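Local coordinates for protein jasmonate-induced oxygenase 2 (Arabidopsis thaliana, PDB 6LSV) that oxidises the plant defence hormone jasmonate to 12-hydroxyjasmonate, using iron, 2-oxoglutarate and molecular oxygen, at residues L220-S225 / R285-S290; L133-Y138 / Y211-P216; D240-L245 / S290-V295. One frame throughout, in Å; residues are numbered along the deposited sequence.

How the interactions relate
The three contacts show how a double-stranded beta-helix oxygenase builds a cosubstrate pocket from distant parts of its chain. Interaction 2 closes before the other two open; interactions 1 and 3 then alternate along the chain and share Ser-290. Their centres are about 7 Å apart for interactions 1 and 2, about 10 Å for 1 and 3, and about 11 Å for 2 and 3. Strands 204-212 and 294-302, neighbours in the main sheet, carry interactions 2 and 3, and backbone bonding between Tyr-212 and Arg-294 joins them. Ile-287 is bonded in the same way to Gly-244, linking interactions 1 and 3. All three contacts touch 2-oxoglutarate.

Interaction 1: residues L220-S225 / R285-S290; sequences LALGLS and RVIVNS. With AKG (2-oxoglutaric acid), chain C.
Leu-224 and Val-286 form the apolar centre, where two antiparallel backbones carry a side chain each onto the same face of the sheet. CB of Leu-224 lies 3.7 Å from CG2 of Val-286, and that face is turned to the bound 2-oxoglutarate. The valine methyl CG2 comes 3.4 Å from O4 of the distal carboxylate. Leu-224 has CG turned away from its own backbone N (chi1 -164°), which carries the branch CD2 to 3.6 Å from O2 of the other carboxylate, at the opposite end of the cosubstrate. The same leucine side chain touches jasmonate, so one residue serves both pockets. Farther from the ligand, CG1 of Val-288 packs on Gly-223, 3.7 Å from its CA. On the other side of the paired backbones, the branch CD2 of Leu-222 meets the methyl CG2 of Ile-287 at 3.9 Å, and the same branch lies over one face of the Arg-285 guanidinium. The extended arginine passes this leucine at a slant, and its polar end finds partners outside the two segments: NE bonds to Gln-246, and the group makes a cation-pi contact with Trp-253. At the backbone edge, Val-286 N donates to Leu-224 O at 3.0 Å. Val-286 O receives two donors, a fairly straight but long bond from Leu-224 N at 3.3 Å (N-H...O 160°) and a weak one from Gly-223 N. Ser-225, next along the strand, hydrogen-bonds through OG to Asp-134. Two successive residues facing one partner make a classic beta bulge, here joining short strands beside the iron ligands His-227 and His-284, in the double-stranded beta-helix core of the 2-oxoglutarate-dependent oxygenases.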
loop_
_atom_site.group_PDB
_atom_site.type_symbol
_atom_site.label_atom_id
_atom_site.label_comp_id
_atom_site.label_asym_id
_atom_site.label_seq_id
_atom_site.Cartn_x
_atom_site.Cartn_y
_atom_site.Cartn_z
ATOM N N LEU A 220 -9.384 -7.306 -19.414
ATOM C CA LEU A 220 -8.502 -6.354 -20.076
ATOM C C LEU A 220 -7.950 -5.303 -19.127
ATOM O O LEU A 220 -7.024 -4.574 -19.502
ATOM C CB LEU A 220 -9.236 -5.633 -21.215
ATOM C CG LEU A 220 -9.973 -6.439 -22.283
ATOM C CD1 LEU A 220 -10.659 -5.490 -23.260
ATOM C CD2 LEU A 220 -9.021 -7.366 -23.012
ATOM N N ALA A 221 -8.497 -5.199 -17.923
ATOM C CA ALA A 221 -8.223 -4.086 -17.034
ATOM C C ALA A 221 -7.510 -4.573 -15.781
ATOM O O ALA A 221 -7.444 -5.771 -15.493
ATOM C CB ALA A 221 -9.522 -3.359 -16.658
ATOM N N LEU A 222 -6.969 -3.614 -15.038
ATOM C CA LEU A 222 -6.369 -3.863 -13.738
ATOM C C LEU A 222 -6.868 -2.794 -12.783
ATOM O O LEU A 222 -6.864 -1.606 -13.124
ATOM C CB LEU A 222 -4.839 -3.843 -13.808
ATOM C CG LEU A 222 -4.146 -5.122 -14.283
ATOM C CD1 LEU A 222 -2.661 -4.879 -14.476
ATOM C CD2 LEU A 222 -4.378 -6.257 -13.306
ATOM N N GLY A 223 -7.323 -3.215 -11.602
ATOM C CA GLY A 223 -7.677 -2.243 -10.584
ATOM C C GLY A 223 -6.485 -1.418 -10.152
ATOM O O GLY A 223 -6.618 -0.225 -9.866
ATOM N N LEU A 224 -5.305 -2.034 -10.125
ATOM C CA LEU A 224 -4.064 -1.346 -9.781
ATOM C C LEU A 224 -2.912 -2.105 -10.423
ATOM O O LEU A 224 -2.754 -3.308 -10.186
ATOM C CB LEU A 224 -3.897 -1.269 -8.266
ATOM C CG LEU A 224 -2.872 -0.278 -7.718
ATOM C CD1 LEU A 224 -3.039 1.089 -8.364
ATOM C CD2 LEU A 224 -3.012 -0.194 -6.205
ATOM N N SER A 225 -2.114 -1.411 -11.231
ATOM C CA SER A 225 -1.032 -2.038 -11.975
ATOM C C SER A 225 0.103 -2.471 -11.043
ATOM O O SER A 225 0.187 -2.011 -9.901
ATOM C CB SER A 225 -0.514 -1.079 -13.047
ATOM O OG SER A 225 -1.483 -0.881 -14.058
ATOM N N ARG A 285 -0.586 -6.380 -7.380
ATOM C CA ARG A 285 -1.504 -5.743 -8.311
ATOM C C ARG A 285 -2.911 -6.173 -7.926
ATOM O O ARG A 285 -3.099 -7.156 -7.204
ATOM C CB ARG A 285 -1.188 -6.122 -9.762
ATOM C CG ARG A 285 -1.636 -7.531 -10.127
ATOM C CD ARG A 285 -1.330 -7.875 -11.573
ATOM N NE ARG A 285 -1.951 -9.139 -11.957
ATOM C CZ ARG A 285 -1.770 -9.746 -13.127
ATOM N NH1 ARG A 285 -0.981 -9.207 -14.046
ATOM N NH2 ARG A 285 -2.382 -10.896 -13.378
ATOM N N VAL A 286 -3.901 -5.429 -8.405
ATOM C CA VAL A 286 -5.298 -5.724 -8.118
ATOM C C VAL A 286 -6.008 -6.007 -9.433
ATOM O O VAL A 286 -5.852 -5.257 -10.404
ATOM C CB VAL A 286 -5.988 -4.574 -7.357
ATOM C CG1 VAL A 286 -7.357 -5.013 -6.861
ATOM C CG2 VAL A 286 -5.128 -4.109 -6.193
ATOM N N ILE A 287 -6.764 -7.097 -9.468
ATOM C CA ILE A 287 -7.643 -7.392 -10.579
ATOM C C ILE A 287 -9.057 -7.016 -10.165
ATOM O O ILE A 287 -9.389 -6.950 -8.978
ATOM C CB ILE A 287 -7.560 -8.871 -11.023
ATOM C CG1 ILE A 287 -8.028 -9.799 -9.903
ATOM C CG2 ILE A 287 -6.144 -9.220 -11.457
ATOM C CD1 ILE A 287 -7.885 -11.272 -10.236
ATOM N N VAL A 288 -9.900 -6.747 -11.158
ATOM C CA VAL A 288 -11.278 -6.338 -10.908
ATOM C C VAL A 288 -12.204 -7.368 -11.541
ATOM O O VAL A 288 -11.736 -8.318 -12.179
ATOM C CB VAL A 288 -11.547 -4.920 -11.449
ATOM C CG1 VAL A 288 -10.943 -3.877 -10.529
ATOM C CG2 VAL A 288 -10.978 -4.766 -12.850
ATOM N N ASN A 289 -13.513 -7.214 -11.351
ATOM C CA ASN A 289 -14.466 -8.064 -12.053
ATOM C C ASN A 289 -15.739 -7.281 -12.341
ATOM O O ASN A 289 -15.927 -6.151 -11.881
ATOM C CB ASN A 289 -14.772 -9.356 -11.283
ATOM C CG ASN A 289 -15.088 -9.118 -9.826
ATOM O OD1 ASN A 289 -15.733 -8.137 -9.466
ATOM N ND2 ASN A 289 -14.639 -10.033 -8.974
ATOM N N SER A 290 -16.619 -7.911 -13.119
ATOM C CA SER A 290 -17.790 -7.246 -13.670
ATOM C C SER A 290 -18.968 -7.202 -12.714
ATOM O O SER A 290 -19.904 -6.430 -12.950
ATOM C CB SER A 290 -18.226 -7.951 -14.955
ATOM O OG SER A 290 -18.515 -9.317 -14.703
HETATM C C1 AKG C . -2.346 -0.871 -2.296
HETATM O O1 AKG C . -1.346 -0.974 -1.543
HETATM O O2 AKG C . -2.776 0.277 -2.596
HETATM C C2 AKG C . -3.004 -2.139 -2.853
HETATM O O5 AKG C . -2.365 -2.852 -3.550
HETATM C C3 AKG C . -4.460 -2.510 -2.536
HETATM C C4 AKG C . -4.571 -4.031 -2.392
HETATM C C5 AKG C . -6.024 -4.492 -2.517
HETATM O O3 AKG C . -6.426 -5.530 -1.927
HETATM O O4 AKG C . -6.824 -3.825 -3.219
#

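Interaction 2: residues L133-Y138 / Y211-P216; sequences LDWSDY and YYPKCP. With AKG (2-oxoglutaric acid), chain C.
Trp-135 gives its indole N-H to the backbone of the other segment, NE1 lying 2.9 Å from Lys-214 O. The bond is bent (146°), and the donor stands above the carbonyl plane, away from the lone pairs. With CG placed opposite the backbone N (chi1 -161°), the ring also reaches Cys-215, whose SG sits over one face, 3.9 Å from the centroid of the five-membered ring. CD of Pro-216 touches the benzo side at CZ2. Past the tryptophan the backbones pair as antiparallel strands: Asp-137 N donates to Tyr-211 O at 2.9 Å, and Tyr-211 N to Asp-137 O at 2.7 Å. This joins strands 137-144 and 204-212 of the main sheet of the beta-helix fold, the first from the N-terminal family region and the second from the catalytic one. Side-chain polar groups find partners beyond the pair: the Asp-137 carboxylate takes Ser-123 OG and the backbone N-H groups of Val-10 and Gln-11, and Tyr-211 OH meets Glu-293. CB of Ser-136 packs 3.5 Å from CD1 of Tyr-212, whose OH makes a weak hydrogen bond to O4 of 2-oxoglutarate.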
loop_
_atom_site.group_PDB
_atom_site.type_symbol
_atom_site.label_atom_id
_atom_site.label_comp_id
_atom_site.label_asym_id
_atom_site.label_seq_id
_atom_site.Cartn_x
_atom_site.Cartn_y
_atom_site.Cartn_z
ATOM N N LEU A 133 -4.450 3.839 -17.641
ATOM C CA LEU A 133 -5.031 4.104 -16.336
ATOM C C LEU A 133 -5.534 2.815 -15.700
ATOM O O LEU A 133 -5.775 1.810 -16.376
ATOM C CB LEU A 133 -6.173 5.118 -16.438
ATOM C CG LEU A 133 -5.747 6.477 -16.985
ATOM C CD1 LEU A 133 -6.950 7.387 -17.132
ATOM C CD2 LEU A 133 -4.701 7.102 -16.077
ATOM N N ASP A 134 -5.695 2.864 -14.381
ATOM C CA ASP A 134 -6.179 1.731 -13.611
ATOM C C ASP A 134 -7.654 1.908 -13.271
ATOM O O ASP A 134 -8.162 3.030 -13.172
ATOM C CB ASP A 134 -5.357 1.558 -12.334
ATOM C CG ASP A 134 -3.939 1.097 -12.614
ATOM O OD1 ASP A 134 -3.686 0.585 -13.726
ATOM O OD2 ASP A 134 -3.076 1.252 -11.724
ATOM N N TRP A 135 -8.340 0.780 -13.092
ATOM C CA TRP A 135 -9.780 0.785 -12.834
ATOM C C TRP A 135 -10.037 0.926 -11.334
ATOM O O TRP A 135 -10.528 0.019 -10.661
ATOM C CB TRP A 135 -10.427 -0.477 -13.390
ATOM C CG TRP A 135 -11.913 -0.344 -13.563
ATOM C CD1 TRP A 135 -12.885 -0.813 -12.727
ATOM C CD2 TRP A 135 -12.594 0.313 -14.638
ATOM N NE1 TRP A 135 -14.127 -0.493 -13.218
ATOM C CE2 TRP A 135 -13.976 0.200 -14.389
ATOM C CE3 TRP A 135 -12.167 0.989 -15.786
ATOM C CZ2 TRP A 135 -14.935 0.735 -15.248
ATOM C CZ3 TRP A 135 -13.121 1.518 -16.637
ATOM C CH2 TRP A 135 -14.488 1.387 -16.365
ATOM N N SER A 136 -9.701 2.104 -10.814
ATOM C CA SER A 136 -9.926 2.356 -9.399
ATOM C C SER A 136 -9.920 3.850 -9.130
ATOM O O SER A 136 -9.237 4.621 -9.812
ATOM C CB SER A 136 -8.866 1.680 -8.522
ATOM O OG SER A 136 -7.570 1.839 -9.069
ATOM N N ASP A 137 -10.700 4.240 -8.129
ATOM C CA ASP A 137 -10.591 5.527 -7.463
ATOM C C ASP A 137 -9.978 5.296 -6.090
ATOM O O ASP A 137 -9.960 4.171 -5.582
ATOM C CB ASP A 137 -11.960 6.203 -7.329
ATOM C CG ASP A 137 -12.636 6.427 -8.670
ATOM O OD1 ASP A 137 -11.926 6.664 -9.669
ATOM O OD2 ASP A 137 -13.882 6.359 -8.726
ATOM N N TYR A 138 -9.470 6.362 -5.482
ATOM C CA TYR A 138 -8.812 6.205 -4.195
ATOM C C TYR A 138 -8.894 7.508 -3.414
ATOM O O TYR A 138 -9.199 8.571 -3.960
ATOM C CB TYR A 138 -7.351 5.767 -4.365
ATOM C CG TYR A 138 -6.467 6.827 -4.980
ATOM C CD1 TYR A 138 -5.800 7.747 -4.183
ATOM C CD2 TYR A 138 -6.301 6.907 -6.359
ATOM C CE1 TYR A 138 -4.995 8.720 -4.739
ATOM C CE2 TYR A 138 -5.496 7.878 -6.926
ATOM C CZ TYR A 138 -4.845 8.784 -6.111
ATOM O OH TYR A 138 -4.041 9.760 -6.661
ATOM N N TYR A 211 -10.840 2.063 -4.093
ATOM C CA TYR A 211 -12.182 1.664 -4.496
ATOM C C TYR A 211 -12.110 1.090 -5.901
ATOM O O TYR A 211 -11.705 1.788 -6.836
ATOM C CB TYR A 211 -13.147 2.851 -4.446
ATOM C CG TYR A 211 -14.578 2.487 -4.776
ATOM C CD1 TYR A 211 -15.152 1.327 -4.271
ATOM C CD2 TYR A 211 -15.354 3.299 -5.596
ATOM C CE1 TYR A 211 -16.458 0.987 -4.568
ATOM C CE2 TYR A 211 -16.664 2.966 -5.899
ATOM C CZ TYR A 211 -17.209 1.808 -5.381
ATOM O OH TYR A 211 -18.508 1.464 -5.673
ATOM N N TYR A 212 -12.501 -0.177 -6.047
ATOM C CA TYR A 212 -12.481 -0.875 -7.331
ATOM C C TYR A 212 -13.912 -1.168 -7.761
ATOM O O TYR A 212 -14.472 -2.213 -7.400
ATOM C CB TYR A 212 -11.668 -2.168 -7.230
ATOM C CG TYR A 212 -10.312 -1.981 -6.588
ATOM C CD1 TYR A 212 -9.225 -1.541 -7.332
ATOM C CD2 TYR A 212 -10.123 -2.231 -5.234
ATOM C CE1 TYR A 212 -7.985 -1.360 -6.750
ATOM C CE2 TYR A 212 -8.886 -2.052 -4.643
ATOM C CZ TYR A 212 -7.821 -1.618 -5.406
ATOM O OH TYR A 212 -6.588 -1.439 -4.824
ATOM N N PRO A 213 -14.551 -0.273 -8.539
ATOM C CA PRO A 213 -15.938 -0.505 -8.975
ATOM C C PRO A 213 -16.039 -1.665 -9.951
ATOM O O PRO A 213 -15.017 -2.255 -10.309
ATOM C CB PRO A 213 -16.323 0.826 -9.638
ATOM C CG PRO A 213 -15.288 1.820 -9.177
ATOM C CD PRO A 213 -14.039 1.021 -9.016
ATOM N N LYS A 214 -17.245 -2.014 -10.391
ATOM C CA LYS A 214 -17.363 -3.107 -11.343
ATOM C C LYS A 214 -16.837 -2.658 -12.707
ATOM O O LYS A 214 -16.899 -1.478 -13.066
ATOM C CB LYS A 214 -18.814 -3.598 -11.440
ATOM C CG LYS A 214 -19.463 -4.010 -10.105
ATOM C CD LYS A 214 -20.964 -3.993 -10.191
ATOM C CE LYS A 214 -21.523 -2.724 -10.795
ATOM N NZ LYS A 214 -20.902 -1.398 -10.519
ATOM N N CYS A 215 -16.278 -3.608 -13.451
ATOM C CA CYS A 215 -15.611 -3.314 -14.702
ATOM C C CYS A 215 -16.259 -4.111 -15.824
ATOM O O CYS A 215 -16.431 -5.329 -15.692
ATOM C CB CYS A 215 -14.114 -3.649 -14.615
ATOM S SG CYS A 215 -13.198 -3.277 -16.114
ATOM N N PRO A 216 -16.631 -3.469 -16.935
ATOM C CA PRO A 216 -17.356 -4.198 -17.988
ATOM C C PRO A 216 -16.533 -5.285 -18.656
ATOM O O PRO A 216 -17.111 -6.278 -19.112
ATOM C CB PRO A 216 -17.743 -3.090 -18.975
ATOM C CG PRO A 216 -16.782 -1.980 -18.703
ATOM C CD PRO A 216 -16.471 -2.040 -17.245
HETATM C C1 AKG C . -2.346 -0.871 -2.296
HETATM O O1 AKG C . -1.346 -0.974 -1.543
HETATM O O2 AKG C . -2.776 0.277 -2.596
HETATM C C2 AKG C . -3.004 -2.139 -2.853
HETATM O O5 AKG C . -2.365 -2.852 -3.550
HETATM C C3 AKG C . -4.460 -2.510 -2.536
HETATM C C4 AKG C . -4.571 -4.031 -2.392
HETATM C C5 AKG C . -6.024 -4.492 -2.517
HETATM O O3 AKG C . -6.426 -5.530 -1.927
HETATM O O4 AKG C . -6.824 -3.825 -3.219
#

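Interaction 3: residues D240-L245 / S290-V295; sequences DQVFGL and SDKERV. With AKG (2-oxoglutaric acid), chain C.
Arg-294 spans this contact with one flat group, its guanidinium serving the backbone of Val-242 on one edge and 2-oxoglutarate on another. Its NH1 donates to O4 of the distal carboxylate over 2.9 Å in a nearly straight bond (171°). NH2 grips the companion oxygen O3 at 2.8 Å, so the carboxylate is met end-on by a bidentate pair of N-H groups. The third donor, NE, bonds to Val-242 O at 2.8 Å; that oxygen lies in the guanidinium plane, although NE itself stands above the plane of the carbonyl. A bend at CG-CD (chi3 81°) turns the planar end so that its NH1/NH2 edge meets the cosubstrate, and the bond from NE restrains its rotation. The backbone N of Leu-245 lies over the centre of one guanidinium face, 4.0 Å above it, with CA of Gly-244 nearer the rim. Leu-245 also adds apolar contact to the ligand, its CD1 being 3.6 Å from C4 of 2-oxoglutarate.

Farther out, the stem of the arginine rests on Val-242, CG to CB 3.5 Å, the two side chains running past one another in opposite senses. Asp-239 holds the loop in turn, accepting N-H bonds from Gln-241 and Val-242 with one oxygen and from Val-295 with the other. Arg-294 and Ser-296, both experimentally established 2-oxoglutarate ligands, match the RxS signature of plant 2-oxoglutarate-dependent dioxygenases. Pairing a carboxylate with a guanidinium held by a backbone carbonyl is consistent with recognition by charge as well as shape, and would probably stabilise the distal end as the anion.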
loop_
_atom_site.group_PDB
_atom_site.type_symbol
_atom_site.label_atom_id
_atom_site.label_comp_id
_atom_site.label_asym_id
_atom_site.label_seq_id
_atom_site.Cartn_x
_atom_site.Cartn_y
_atom_site.Cartn_z
ATOM N N ASP A 240 -12.909 -7.874 2.609
ATOM C CA ASP A 240 -13.223 -9.098 3.333
ATOM C C ASP A 240 -14.136 -10.043 2.568
ATOM O O ASP A 240 -14.412 -11.133 3.079
ATOM C CB ASP A 240 -13.875 -8.751 4.669
ATOM C CG ASP A 240 -15.325 -8.330 4.513
ATOM O OD1 ASP A 240 -15.606 -7.443 3.678
ATOM O OD2 ASP A 240 -16.187 -8.896 5.221
ATOM N N GLN A 241 -14.616 -9.674 1.379
ATOM C CA GLN A 241 -15.605 -10.499 0.693
ATOM C C GLN A 241 -15.189 -10.852 -0.730
ATOM O O GLN A 241 -15.588 -11.898 -1.249
ATOM C CB GLN A 241 -16.963 -9.788 0.661
ATOM C CG GLN A 241 -17.646 -9.653 2.016
ATOM C CD GLN A 241 -18.122 -10.985 2.575
ATOM O OE1 GLN A 241 -17.480 -11.570 3.449
ATOM N NE2 GLN A 241 -19.253 -11.469 2.071
ATOM N N VAL A 242 -14.409 -9.995 -1.381
ATOM C CA VAL A 242 -14.165 -10.101 -2.817
ATOM C C VAL A 242 -12.671 -10.237 -3.067
ATOM O O VAL A 242 -11.877 -9.423 -2.582
ATOM C CB VAL A 242 -14.733 -8.889 -3.576
ATOM C CG1 VAL A 242 -14.890 -9.215 -5.053
ATOM C CG2 VAL A 242 -16.057 -8.454 -2.973
ATOM N N PHE A 243 -12.294 -11.254 -3.834
ATOM C CA PHE A 243 -10.893 -11.448 -4.175
ATOM C C PHE A 243 -10.473 -10.445 -5.244
ATOM O O PHE A 243 -11.292 -9.961 -6.030
ATOM C CB PHE A 243 -10.648 -12.881 -4.666
ATOM C CG PHE A 243 -11.143 -13.955 -3.719
ATOM C CD1 PHE A 243 -11.171 -13.746 -2.347
ATOM C CD2 PHE A 243 -11.580 -15.177 -4.211
ATOM C CE1 PHE A 243 -11.627 -14.736 -1.488
ATOM C CE2 PHE A 243 -12.035 -16.170 -3.356
ATOM C CZ PHE A 243 -12.059 -15.947 -1.995
ATOM N N GLY A 244 -9.182 -10.122 -5.260
ATOM C CA GLY A 244 -8.664 -9.197 -6.250
ATOM C C GLY A 244 -7.189 -8.900 -6.082
ATOM O O GLY A 244 -6.493 -8.606 -7.056
ATOM N N LEU A 245 -6.702 -8.972 -4.847
ATOM C CA LEU A 245 -5.292 -8.717 -4.589
ATOM C C LEU A 245 -4.447 -9.884 -5.087
ATOM O O LEU A 245 -4.749 -11.049 -4.809
ATOM C CB LEU A 245 -5.059 -8.488 -3.099
ATOM C CG LEU A 245 -3.599 -8.478 -2.659
ATOM C CD1 LEU A 245 -2.934 -7.177 -3.074
ATOM C CD2 LEU A 245 -3.504 -8.680 -1.163
ATOM N N SER A 290 -16.619 -7.911 -13.119
ATOM C CA SER A 290 -17.790 -7.246 -13.670
ATOM C C SER A 290 -18.968 -7.202 -12.714
ATOM O O SER A 290 -19.904 -6.430 -12.950
ATOM C CB SER A 290 -18.226 -7.951 -14.955
ATOM O OG SER A 290 -18.515 -9.317 -14.703
ATOM N N ASP A 291 -18.953 -8.003 -11.649
ATOM C CA ASP A 291 -20.160 -8.263 -10.880
ATOM C C ASP A 291 -20.154 -7.692 -9.472
ATOM O O ASP A 291 -21.233 -7.519 -8.897
ATOM C CB ASP A 291 -20.415 -9.775 -10.807
ATOM C CG ASP A 291 -20.365 -10.426 -12.179
ATOM O OD1 ASP A 291 -21.011 -9.877 -13.098
ATOM O OD2 ASP A 291 -19.684 -11.464 -12.345
ATOM N N LYS A 292 -18.987 -7.410 -8.897
ATOM C CA LYS A 292 -18.949 -6.807 -7.575
ATOM C C LYS A 292 -17.734 -5.890 -7.479
ATOM O O LYS A 292 -16.811 -5.942 -8.296
ATOM C CB LYS A 292 -18.962 -7.877 -6.470
ATOM C CG LYS A 292 -19.351 -7.348 -5.075
ATOM C CD LYS A 292 -20.407 -6.224 -5.126
ATOM C CE LYS A 292 -20.789 -5.774 -3.723
ATOM N NZ LYS A 292 -19.623 -5.856 -2.787
ATOM N N GLU A 293 -17.771 -5.021 -6.482
ATOM C CA GLU A 293 -16.748 -4.029 -6.221
ATOM C C GLU A 293 -15.797 -4.552 -5.152
ATOM O O GLU A 293 -15.934 -5.674 -4.659
ATOM C CB GLU A 293 -17.403 -2.716 -5.786
ATOM C CG GLU A 293 -18.528 -2.930 -4.778
ATOM C CD GLU A 293 -18.853 -1.682 -3.981
ATOM O OE1 GLU A 293 -19.463 -0.756 -4.554
ATOM O OE2 GLU A 293 -18.505 -1.632 -2.780
ATOM N N ARG A 294 -14.824 -3.722 -4.788
ATOM C CA ARG A 294 -13.896 -4.023 -3.711
ATOM C C ARG A 294 -13.550 -2.730 -2.994
ATOM O O ARG A 294 -13.595 -1.647 -3.582
ATOM C CB ARG A 294 -12.608 -4.699 -4.219
ATOM C CG ARG A 294 -12.743 -6.185 -4.527
ATOM C CD ARG A 294 -11.397 -6.844 -4.855
ATOM N NE ARG A 294 -10.617 -7.186 -3.666
ATOM C CZ ARG A 294 -9.541 -6.521 -3.252
ATOM N NH1 ARG A 294 -9.099 -5.468 -3.930
ATOM N NH2 ARG A 294 -8.904 -6.910 -2.154
ATOM N N VAL A 295 -13.208 -2.853 -1.714
ATOM C CA VAL A 295 -12.706 -1.736 -0.923
ATOM C C VAL A 295 -11.557 -2.259 -0.075
ATOM O O VAL A 295 -11.742 -3.195 0.713
ATOM C CB VAL A 295 -13.791 -1.111 -0.027
ATOM C CG1 VAL A 295 -13.149 -0.319 1.101
ATOM C CG2 VAL A 295 -14.716 -0.224 -0.848
HETATM C C1 AKG C . -2.346 -0.871 -2.296
HETATM O O1 AKG C . -1.346 -0.974 -1.543
HETATM O O2 AKG C . -2.776 0.277 -2.596
HETATM C C2 AKG C . -3.004 -2.139 -2.853
HETATM O O5 AKG C . -2.365 -2.852 -3.550
HETATM C C3 AKG C . -4.460 -2.510 -2.536
HETATM C C4 AKG C . -4.571 -4.031 -2.392
HETATM C C5 AKG C . -6.024 -4.492 -2.517
HETATM O O3 AKG C . -6.426 -5.530 -1.927
HETATM O O4 AKG C . -6.824 -3.825 -3.219
#